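Local coordinates for ABC-type transport system, molybdenum-specific extracellular solute-binding protein (PDB 4KD5), which probably binds molybdate or tungstate outside the cell and delivers it to an ABC-type transporter, at residues M20-E25 / F224-Y229; P55-I60 / K200-V205; K111-G116 / D142-A147. One frame throughout, in Å; residues are numbered along the deposited sequence. Where two conformers were deposited one is given.

Interaction 1. Residues M20-E25 / F224-Y229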
loop_
_atom_site.group_PDB
_atom_site.type_symbol
_atom_site.label_atom_id
_atom_site.label_comp_id
_atom_site.label_asym_id
_atom_site.label_seq_id
_atom_site.Cartn_x
_atom_site.Cartn_y
_atom_site.Cartn_z
HETATM N N MSE A 20 -7.163 -17.159 -14.807
HETATM C CA MSE A 20 -6.845 -15.741 -14.644
HETATM C C MSE A 20 -7.931 -14.825 -15.194
HETATM O O MSE A 20 -8.034 -13.665 -14.796
HETATM C CB MSE A 20 -5.508 -15.409 -15.307
HETATM C CG MSE A 20 -4.304 -16.073 -14.666
HETATM SE SE MSE A 20 -4.209 -15.828 -12.745
HETATM C CE MSE A 20 -3.921 -13.917 -12.715
ATOM N N ALA A 21 -8.737 -15.345 -16.112
ATOM C CA ALA A 21 -9.854 -14.583 -16.659
ATOM C C ALA A 21 -10.967 -14.399 -15.627
ATOM O O ALA A 21 -11.571 -13.331 -15.540
ATOM C CB ALA A 21 -10.386 -15.254 -17.908
ATOM N N LYS A 22 -11.242 -15.443 -14.851
ATOM C CA LYS A 22 -12.224 -15.352 -13.775
ATOM C C LYS A 22 -11.645 -14.537 -12.617
ATOM O O LYS A 22 -12.382 -13.875 -11.890
ATOM C CB LYS A 22 -12.631 -16.750 -13.304
ATOM C CG LYS A 22 -13.732 -16.783 -12.254
ATOM C CD LYS A 22 -15.088 -16.434 -12.850
ATOM C CE LYS A 22 -16.222 -17.168 -12.140
ATOM N NZ LYS A 22 -16.308 -16.868 -10.684
ATOM N N ILE A 23 -10.324 -14.588 -12.459
ATOM C CA ILE A 23 -9.632 -13.764 -11.466
ATOM C C ILE A 23 -9.790 -12.265 -11.774
ATOM O O ILE A 23 -9.985 -11.448 -10.867
ATOM C CB ILE A 23 -8.128 -14.129 -11.375
ATOM C CG1 ILE A 23 -7.931 -15.504 -10.727
ATOM C CG2 ILE A 23 -7.356 -13.066 -10.611
ATOM C CD1 ILE A 23 -8.335 -15.569 -9.267
ATOM N N GLU A 24 -9.717 -11.910 -13.054
ATOM C CA GLU A 24 -9.843 -10.517 -13.478
ATOM C C GLU A 24 -11.234 -9.941 -13.218
ATOM O O GLU A 24 -11.366 -8.878 -12.616
ATOM C CB GLU A 24 -9.476 -10.372 -14.961
ATOM C CG GLU A 24 -8.017 -10.050 -15.229
ATOM C CD GLU A 24 -7.634 -10.217 -16.690
ATOM O OE1 GLU A 24 -7.273 -9.209 -17.333
ATOM O OE2 GLU A 24 -7.684 -11.360 -17.192
ATOM N N GLU A 25 -12.266 -10.648 -13.671
ATOM C CA GLU A 25 -13.645 -10.187 -13.498
ATOM C C GLU A 25 -14.062 -10.153 -12.030
ATOM O O GLU A 25 -14.914 -9.358 -11.639
ATOM C CB GLU A 25 -14.620 -11.044 -14.320
ATOM C CG GLU A 25 -15.312 -12.170 -13.544
ATOM C CD GLU A 25 -16.797 -11.915 -13.349
ATOM O OE1 GLU A 25 -17.540 -12.875 -13.049
ATOM O OE2 GLU A 25 -17.222 -10.749 -13.488
ATOM N N PHE A 224 -9.430 -20.703 -8.406
ATOM C CA PHE A 224 -8.459 -21.610 -9.000
ATOM C C PHE A 224 -8.927 -23.064 -8.917
ATOM O O PHE A 224 -8.540 -23.887 -9.743
ATOM C CB PHE A 224 -7.090 -21.452 -8.327
ATOM C CG PHE A 224 -6.358 -20.197 -8.713
ATOM C CD1 PHE A 224 -5.848 -20.040 -9.992
ATOM C CD2 PHE A 224 -6.159 -19.183 -7.789
ATOM C CE1 PHE A 224 -5.165 -18.885 -10.347
ATOM C CE2 PHE A 224 -5.475 -18.031 -8.138
ATOM C CZ PHE A 224 -4.979 -17.884 -9.421
ATOM N N GLU A 225 -9.764 -23.372 -7.929
ATOM C CA GLU A 225 -10.295 -24.726 -7.759
ATOM C C GLU A 225 -11.442 -25.049 -8.725
ATOM O O GLU A 225 -11.767 -26.216 -8.949
ATOM C CB GLU A 225 -10.689 -24.972 -6.293
ATOM C CG GLU A 225 -9.497 -24.979 -5.338
ATOM C CD GLU A 225 -9.893 -24.814 -3.880
ATOM O OE1 GLU A 225 -11.103 -24.874 -3.578
ATOM O OE2 GLU A 225 -8.990 -24.618 -3.037
ATOM N N GLU A 226 -12.048 -24.013 -9.297
ATOM C CA GLU A 226 -13.030 -24.196 -10.361
ATOM C C GLU A 226 -12.336 -24.721 -11.610
ATOM O O GLU A 226 -12.950 -25.361 -12.456
ATOM C CB GLU A 226 -13.722 -22.867 -10.693
ATOM C CG GLU A 226 -14.532 -22.253 -9.564
ATOM C CD GLU A 226 -15.026 -20.854 -9.897
ATOM O OE1 GLU A 226 -14.871 -20.428 -11.060
ATOM O OE2 GLU A 226 -15.566 -20.177 -8.997
ATOM N N PHE A 227 -11.046 -24.434 -11.717
ATOM C CA PHE A 227 -10.300 -24.757 -12.922
ATOM C C PHE A 227 -9.362 -25.946 -12.722
ATOM O O PHE A 227 -8.453 -26.176 -13.524
ATOM C CB PHE A 227 -9.556 -23.514 -13.433
ATOM C CG PHE A 227 -10.473 -22.420 -13.919
ATOM C CD1 PHE A 227 -10.841 -22.355 -15.254
ATOM C CD2 PHE A 227 -10.984 -21.475 -13.041
ATOM C CE1 PHE A 227 -11.695 -21.359 -15.708
ATOM C CE2 PHE A 227 -11.839 -20.476 -13.489
ATOM C CZ PHE A 227 -12.193 -20.418 -14.824
ATOM N N GLY A 228 -9.601 -26.707 -11.656
ATOM C CA GLY A 228 -8.892 -27.954 -11.432
ATOM C C GLY A 228 -7.639 -27.831 -10.587
ATOM O O GLY A 228 -6.984 -28.832 -10.283
ATOM N N TYR A 229 -7.297 -26.608 -10.207
ATOM C CA TYR A 229 -6.147 -26.402 -9.340
ATOM C C TYR A 229 -6.510 -26.685 -7.891
ATOM O O TYR A 229 -7.683 -26.889 -7.566
ATOM C CB TYR A 229 -5.582 -24.995 -9.528
ATOM C CG TYR A 229 -5.073 -24.783 -10.925
ATOM C CD1 TYR A 229 -3.799 -25.191 -11.283
ATOM C CD2 TYR A 229 -5.873 -24.203 -11.894
ATOM C CE1 TYR A 229 -3.329 -25.014 -12.565
ATOM C CE2 TYR A 229 -5.411 -24.021 -13.180
ATOM C CZ TYR A 229 -4.140 -24.429 -13.506
ATOM O OH TYR A 229 -3.679 -24.249 -14.783
#

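Interaction 2. Residues P55-I60 / K200-V205. With FMT (formic acid), chain H.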
loop_
_atom_site.group_PDB
_atom_site.type_symbol
_atom_site.label_atom_id
_atom_site.label_comp_id
_atom_site.label_asym_id
_atom_site.label_seq_id
_atom_site.Cartn_x
_atom_site.Cartn_y
_atom_site.Cartn_z
ATOM N N PRO A 55 8.936 -4.200 -17.553
ATOM C CA PRO A 55 8.082 -3.661 -16.487
ATOM C C PRO A 55 6.950 -4.600 -16.077
ATOM O O PRO A 55 5.801 -4.419 -16.492
ATOM C CB PRO A 55 7.508 -2.386 -17.109
ATOM C CG PRO A 55 7.549 -2.629 -18.581
ATOM C CD PRO A 55 8.776 -3.463 -18.822
ATOM N N CYS A 56 7.279 -5.597 -15.266
ATOM C CA CYS A 56 6.281 -6.530 -14.763
ATOM C C CYS A 56 6.053 -6.274 -13.282
ATOM O O CYS A 56 6.974 -5.901 -12.563
ATOM C CB CYS A 56 6.736 -7.969 -14.998
ATOM S SG CYS A 56 6.863 -8.421 -16.739
ATOM N N ASP A 57 4.819 -6.464 -12.831
ATOM C CA ASP A 57 4.469 -6.202 -11.438
ATOM C C ASP A 57 4.349 -7.464 -10.595
ATOM O O ASP A 57 4.849 -7.516 -9.475
ATOM C CB ASP A 57 3.166 -5.398 -11.352
ATOM C CG ASP A 57 3.279 -4.039 -12.000
ATOM O OD1 ASP A 57 4.073 -3.214 -11.510
ATOM O OD2 ASP A 57 2.571 -3.800 -12.997
ATOM N N LEU A 58 3.682 -8.474 -11.142
ATOM C CA LEU A 58 3.525 -9.754 -10.462
ATOM C C LEU A 58 3.888 -10.884 -11.428
ATOM O O LEU A 58 3.649 -10.776 -12.634
ATOM C CB LEU A 58 2.088 -9.922 -9.963
ATOM C CG LEU A 58 1.820 -10.985 -8.894
ATOM C CD1 LEU A 58 2.087 -10.438 -7.505
ATOM C CD2 LEU A 58 0.388 -11.477 -8.984
ATOM N N PHE A 59 4.477 -11.955 -10.904
ATOM C CA PHE A 59 4.855 -13.097 -11.729
ATOM C C PHE A 59 4.356 -14.398 -11.099
ATOM O O PHE A 59 4.615 -14.667 -9.924
ATOM C CB PHE A 59 6.373 -13.119 -11.922
ATOM C CG PHE A 59 6.880 -14.309 -12.688
ATOM C CD1 PHE A 59 6.192 -14.796 -13.790
ATOM C CD2 PHE A 59 8.070 -14.917 -12.326
ATOM C CE1 PHE A 59 6.671 -15.882 -14.496
ATOM C CE2 PHE A 59 8.556 -16.000 -13.026
ATOM C CZ PHE A 59 7.857 -16.486 -14.114
ATOM N N ILE A 60 3.625 -15.187 -11.883
ATOM C CA ILE A 60 3.163 -16.502 -11.451
ATOM C C ILE A 60 3.853 -17.564 -12.302
ATOM O O ILE A 60 3.699 -17.585 -13.527
ATOM C CB ILE A 60 1.643 -16.643 -11.604
ATOM C CG1 ILE A 60 0.932 -15.390 -11.097
ATOM C CG2 ILE A 60 1.148 -17.875 -10.866
ATOM C CD1 ILE A 60 -0.578 -15.426 -11.262
ATOM N N LYS A 200 10.492 -6.819 -7.933
ATOM C CA LYS A 200 11.189 -5.755 -7.204
ATOM C C LYS A 200 11.147 -4.411 -7.929
ATOM O O LYS A 200 10.930 -3.368 -7.312
ATOM C CB LYS A 200 12.642 -6.170 -6.956
ATOM C CG LYS A 200 13.436 -5.221 -6.080
ATOM C CD LYS A 200 12.969 -5.284 -4.639
ATOM C CE LYS A 200 14.155 -5.307 -3.687
ATOM N NZ LYS A 200 15.112 -6.399 -4.023
ATOM N N ALA A 201 11.341 -4.444 -9.242
ATOM C CA ALA A 201 11.394 -3.219 -10.041
ATOM C C ALA A 201 10.029 -2.576 -10.258
ATOM O O ALA A 201 9.940 -1.477 -10.806
ATOM C CB ALA A 201 12.058 -3.483 -11.370
ATOM N N SER A 202 8.972 -3.274 -9.852
ATOM C CA SER A 202 7.610 -2.768 -10.010
ATOM C C SER A 202 7.435 -1.392 -9.379
ATOM O O SER A 202 7.960 -1.120 -8.297
ATOM C CB SER A 202 6.611 -3.738 -9.387
ATOM O OG SER A 202 5.342 -3.140 -9.264
ATOM N N LYS A 203 6.698 -0.528 -10.063
ATOM C CA LYS A 203 6.420 0.810 -9.560
ATOM C C LYS A 203 5.114 0.835 -8.780
ATOM O O LYS A 203 4.679 1.883 -8.309
ATOM C CB LYS A 203 6.383 1.813 -10.716
ATOM C CG LYS A 203 7.758 2.289 -11.163
ATOM C CD LYS A 203 7.848 2.401 -12.678
ATOM C CE LYS A 203 8.602 3.656 -13.098
ATOM N NZ LYS A 203 9.897 3.809 -12.382
ATOM N N ASN A 204 4.495 -0.333 -8.653
ATOM C CA ASN A 204 3.287 -0.484 -7.854
ATOM C C ASN A 204 3.369 -1.713 -6.953
ATOM O O ASN A 204 2.539 -2.619 -7.053
ATOM C CB ASN A 204 2.047 -0.562 -8.755
ATOM C CG ASN A 204 1.791 0.723 -9.507
ATOM O OD1 ASN A 204 2.160 0.856 -10.673
ATOM N ND2 ASN A 204 1.155 1.683 -8.841
ATOM N N VAL A 205 4.371 -1.730 -6.076
ATOM C CA VAL A 205 4.600 -2.860 -5.183
ATOM C C VAL A 205 3.390 -3.158 -4.306
ATOM O O VAL A 205 2.929 -4.295 -4.241
ATOM C CB VAL A 205 5.869 -2.657 -4.325
ATOM C CG1 VAL A 205 6.021 -3.775 -3.313
ATOM C CG2 VAL A 205 7.099 -2.600 -5.202
HETATM C C FMT H . 13.047 -6.894 -11.491
HETATM O O1 FMT H . 12.954 -6.380 -10.375
HETATM O O2 FMT H . 13.160 -6.274 -12.549
#

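Interaction 3. Residues K111-G116 / D142-A147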
loop_
_atom_site.group_PDB
_atom_site.type_symbol
_atom_site.label_atom_id
_atom_site.label_comp_id
_atom_site.label_asym_id
_atom_site.label_seq_id
_atom_site.Cartn_x
_atom_site.Cartn_y
_atom_site.Cartn_z
ATOM N N LYS A 111 -3.989 -52.203 -21.216
ATOM C CA LYS A 111 -2.942 -52.664 -22.112
ATOM C C LYS A 111 -2.044 -51.501 -22.506
ATOM O O LYS A 111 -0.853 -51.674 -22.729
ATOM C CB LYS A 111 -3.559 -53.322 -23.350
ATOM C CG LYS A 111 -4.398 -54.558 -23.037
ATOM C CD LYS A 111 -5.113 -55.100 -24.269
ATOM C CE LYS A 111 -5.764 -56.452 -23.988
ATOM N NZ LYS A 111 -6.685 -56.421 -22.821
ATOM N N LYS A 112 -2.625 -50.311 -22.578
ATOM C CA LYS A 112 -1.889 -49.136 -23.026
ATOM C C LYS A 112 -2.056 -47.955 -22.068
ATOM O O LYS A 112 -3.159 -47.421 -21.902
ATOM C CB LYS A 112 -2.301 -48.774 -24.462
ATOM C CG LYS A 112 -2.105 -49.931 -25.442
ATOM C CD LYS A 112 -2.522 -49.585 -26.855
ATOM C CE LYS A 112 -1.638 -48.503 -27.409
ATOM N NZ LYS A 112 -2.095 -48.027 -28.740
ATOM N N ILE A 113 -0.950 -47.578 -21.428
ATOM C CA ILE A 113 -0.917 -46.457 -20.492
ATOM C C ILE A 113 -0.297 -45.229 -21.161
ATOM O O ILE A 113 0.881 -45.234 -21.519
ATOM C CB ILE A 113 -0.113 -46.815 -19.224
ATOM C CG1 ILE A 113 -0.748 -48.009 -18.511
ATOM C CG2 ILE A 113 -0.018 -45.628 -18.280
ATOM C CD1 ILE A 113 0.015 -48.490 -17.294
ATOM N N ALA A 114 -1.091 -44.174 -21.326
ATOM C CA ALA A 114 -0.607 -42.953 -21.974
ATOM C C ALA A 114 0.049 -42.012 -20.969
ATOM O O ALA A 114 -0.559 -41.654 -19.958
ATOM C CB ALA A 114 -1.735 -42.245 -22.689
ATOM N N VAL A 115 1.284 -41.604 -21.255
ATOM C CA VAL A 115 1.983 -40.606 -20.441
ATOM C C VAL A 115 2.713 -39.614 -21.338
ATOM O O VAL A 115 2.981 -39.905 -22.506
ATOM C CB VAL A 115 3.022 -41.246 -19.486
ATOM C CG1 VAL A 115 2.364 -42.177 -18.481
ATOM C CG2 VAL A 115 4.090 -41.979 -20.283
ATOM N N GLY A 116 3.047 -38.447 -20.796
ATOM C CA GLY A 116 3.853 -37.494 -21.536
ATOM C C GLY A 116 5.303 -37.944 -21.588
ATOM O O GLY A 116 5.748 -38.701 -20.717
ATOM N N ASP A 142 6.110 -52.357 -21.074
ATOM C CA ASP A 142 5.428 -52.907 -22.244
ATOM C C ASP A 142 4.080 -52.236 -22.511
ATOM O O ASP A 142 3.494 -52.417 -23.579
ATOM C CB ASP A 142 5.240 -54.419 -22.089
ATOM C CG ASP A 142 4.700 -54.802 -20.724
ATOM O OD1 ASP A 142 5.431 -54.625 -19.728
ATOM O OD2 ASP A 142 3.559 -55.301 -20.645
ATOM N N LYS A 143 3.599 -51.452 -21.548
ATOM C CA LYS A 143 2.306 -50.782 -21.669
ATOM C C LYS A 143 2.450 -49.294 -21.963
ATOM O O LYS A 143 1.541 -48.666 -22.498
ATOM C CB LYS A 143 1.492 -50.968 -20.385
ATOM C CG LYS A 143 1.367 -52.406 -19.909
ATOM C CD LYS A 143 -0.012 -52.650 -19.298
ATOM C CE LYS A 143 -0.002 -53.838 -18.339
ATOM N NZ LYS A 143 -1.361 -54.152 -17.808
ATOM N N LEU A 144 3.597 -48.736 -21.598
ATOM C CA LEU A 144 3.823 -47.297 -21.683
ATOM C C LEU A 144 3.916 -46.767 -23.121
ATOM O O LEU A 144 4.765 -47.206 -23.905
ATOM C CB LEU A 144 5.094 -46.924 -20.912
ATOM C CG LEU A 144 4.938 -46.339 -19.509
ATOM C CD1 LEU A 144 3.538 -46.536 -18.958
ATOM C CD2 LEU A 144 5.966 -46.911 -18.547
ATOM N N VAL A 145 3.033 -45.828 -23.461
ATOM C CA VAL A 145 3.128 -45.078 -24.718
ATOM C C VAL A 145 3.287 -43.588 -24.404
ATOM O O VAL A 145 2.729 -43.092 -23.426
ATOM C CB VAL A 145 1.915 -45.324 -25.637
ATOM C CG1 VAL A 145 2.038 -46.662 -26.329
ATOM C CG2 VAL A 145 0.622 -45.261 -24.846
ATOM N N PHE A 146 4.043 -42.875 -25.234
ATOM C CA PHE A 146 4.461 -41.521 -24.888
ATOM C C PHE A 146 3.925 -40.437 -25.833
ATOM O O PHE A 146 4.157 -40.485 -27.043
ATOM C CB PHE A 146 5.991 -41.459 -24.808
ATOM C CG PHE A 146 6.588 -42.418 -23.809
ATOM C CD1 PHE A 146 6.878 -42.000 -22.519
ATOM C CD2 PHE A 146 6.853 -43.738 -24.157
ATOM C CE1 PHE A 146 7.426 -42.877 -21.594
ATOM C CE2 PHE A 146 7.398 -44.620 -23.236
ATOM C CZ PHE A 146 7.685 -44.190 -21.955
ATOM N N ALA A 147 3.215 -39.462 -25.264
ATOM C CA ALA A 147 2.619 -38.366 -26.038
ATOM C C ALA A 147 3.445 -37.079 -25.987
ATOM O O ALA A 147 4.237 -36.877 -25.063
ATOM C CB ALA A 147 1.205 -38.098 -25.577
#

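Interaction 1. Residues M20-E25 / F224-Y229
Met-20 and Phe-224 mark the closest approach of the two backbones, their CA atoms lying 8.3 Å apart, and side chains alone bridge the gap. Residues 20-25 lie within helix 17-28. Residues 224-229 run from helix 218-226 into the turn that follows it.

The Phe-224 ring is the centre of the contact. Met-20, present as selenomethionine, starts out pointing away from it. Its chain then folds back at chi2 (-51°) and chi3 (-66°), and SE comes to the edge of the ring, 4.0 Å from CZ of Phe-224. SE lies 77° off the ring normal. This is an edge-on Met-aromatic contact. Ile-23 meets the same ring from another direction, its side chain crossing that of Phe-224 at about a right angle. CD1 of Ile-23 is 3.9 Å from CE2 of Phe-224, and CG1 touches CZ.

The contact belongs to the helical layer over the sheet of an alpha/beta lobe, in the solute-binding protein fold. Phe-224 also rests on Leu-84 and Val-85 of strand 82-94. Ile-23 packs on Phe-211, Phe-214 and Leu-215 of helix 205-215.

Farther out the contact becomes mixed. CB of Lys-22 lies 3.8 Å from CE2 of Phe-227. Beyond CB the lysine bends repeatedly and reaches Glu-226, whose chain is extended beyond CG and crosses it at about a right angle. The salt bridge is long, with NZ of Lys-22 3.8 Å from OE2 of Glu-226. Lys-22 has a second ion pair, long and weak, with Glu-26.

The turn that carries Phe-227 is tied to Phe-224. O of Phe-224 takes two donors, N of Phe-227 at 3.2 Å and N of Tyr-229 at 3.0 Å.

Interaction 2. Residues P55-I60 / K200-V205
Ser-202 holds OG opposite its backbone N (chi1 167°), and Asp-57 turns CG to lie opposite its own carbonyl carbon (chi1 -62°). This brings the serine OG to the aspartate carboxylate. The backbones are close here, with CA of Asp-57 4.9 Å from CA of Ser-202. OG of Ser-202 donates a short hydrogen bond of 2.6 Å to OD1 of Asp-57. It reaches the anti lone pair, on the side away from OD2. The other oxygen, OD2, takes the backbone N of Asn-9, so both carboxylate oxygens have partners.

The serine hydroxyl has a second role. OG of Ser-202 accepts from N of Asn-204 at 3.0 Å, with an N-H...O angle of 153°. This is an ST turn, and it leads to Asn-204 at the N-cap position of helix 205-215, though the Asn-204 side chain makes no capping bond. The Asp-57 end enters strand 58-60, which runs parallel to strand 6-13 and antiparallel to strand 193-198. The buried Asp-57 to Ser-202 bond therefore ties the start of a central strand to the loop before the helix.

N of Ala-201 donates to O1 of a formic acid molecule at 2.8 Å. That molecule probably comes from the crystallisation liquor.

Interaction 3. Residues K111-G116 / D142-A147
Val-115 and Phe-146 lie side by side and point the same way, with CG2 of Val-115 3.6 Å from CD1 of Phe-146. The valine chi1 of -62° puts CG2 in the crowded position between N and carbonyl carbon, and this is the branch that meets the ring. On the same face of the sheet, CD1 of Leu-144 sits 3.7 Å from CB of Ile-113 and equally near its CG2. Ala-114 and Ala-147 point to the other face, where both touch Val-153 of helix 150-159.

Four backbone bonds join the strands. N of Ile-113 reaches O of Lys-143 at 2.9 Å. N of Val-145 to O of Ile-113 and N of Val-115 to O of Val-145 follow, and N of Ala-147 binds O of Val-115 at 2.8 Å.

At the polar edge, CB of Lys-143 lies 3.4 Å from O of Lys-111. The lysine runs on past that carbonyl, and NZ binds the backbone O of Val-110 and of Leu-105.

The strands are the parallel pair of a beta-alpha-beta unit, joined through helix 122-133. They end near the predicted molybdate positions: Gly-116 is about 6 Å from the side chains of Ala-123 and of Val-150.

How the interactions relate
Interactions 1 and 2 belong to one lobe and touch directly, CD1 of Ile-60 lying 3.9 Å from SE of Met-20. Their centres are 21 Å apart. Interaction 3 is in the other lobe, across the centre of the chain. Its nearest atoms are about 17 Å from interaction 1 and about 21 Å from interaction 2. The predicted molybdate positions lie in both lobes, consistent with a site in the cleft between them. The side chain of Ser-15 is about 9 Å from that of Met-20, while Ala-123 and Val-150 are near interaction 3. Interaction 2 lies away from these positions. A bound 2-butanol lies about 7 Å from the side chain of Lys-143, at the end of interaction 3 remote from Gly-116.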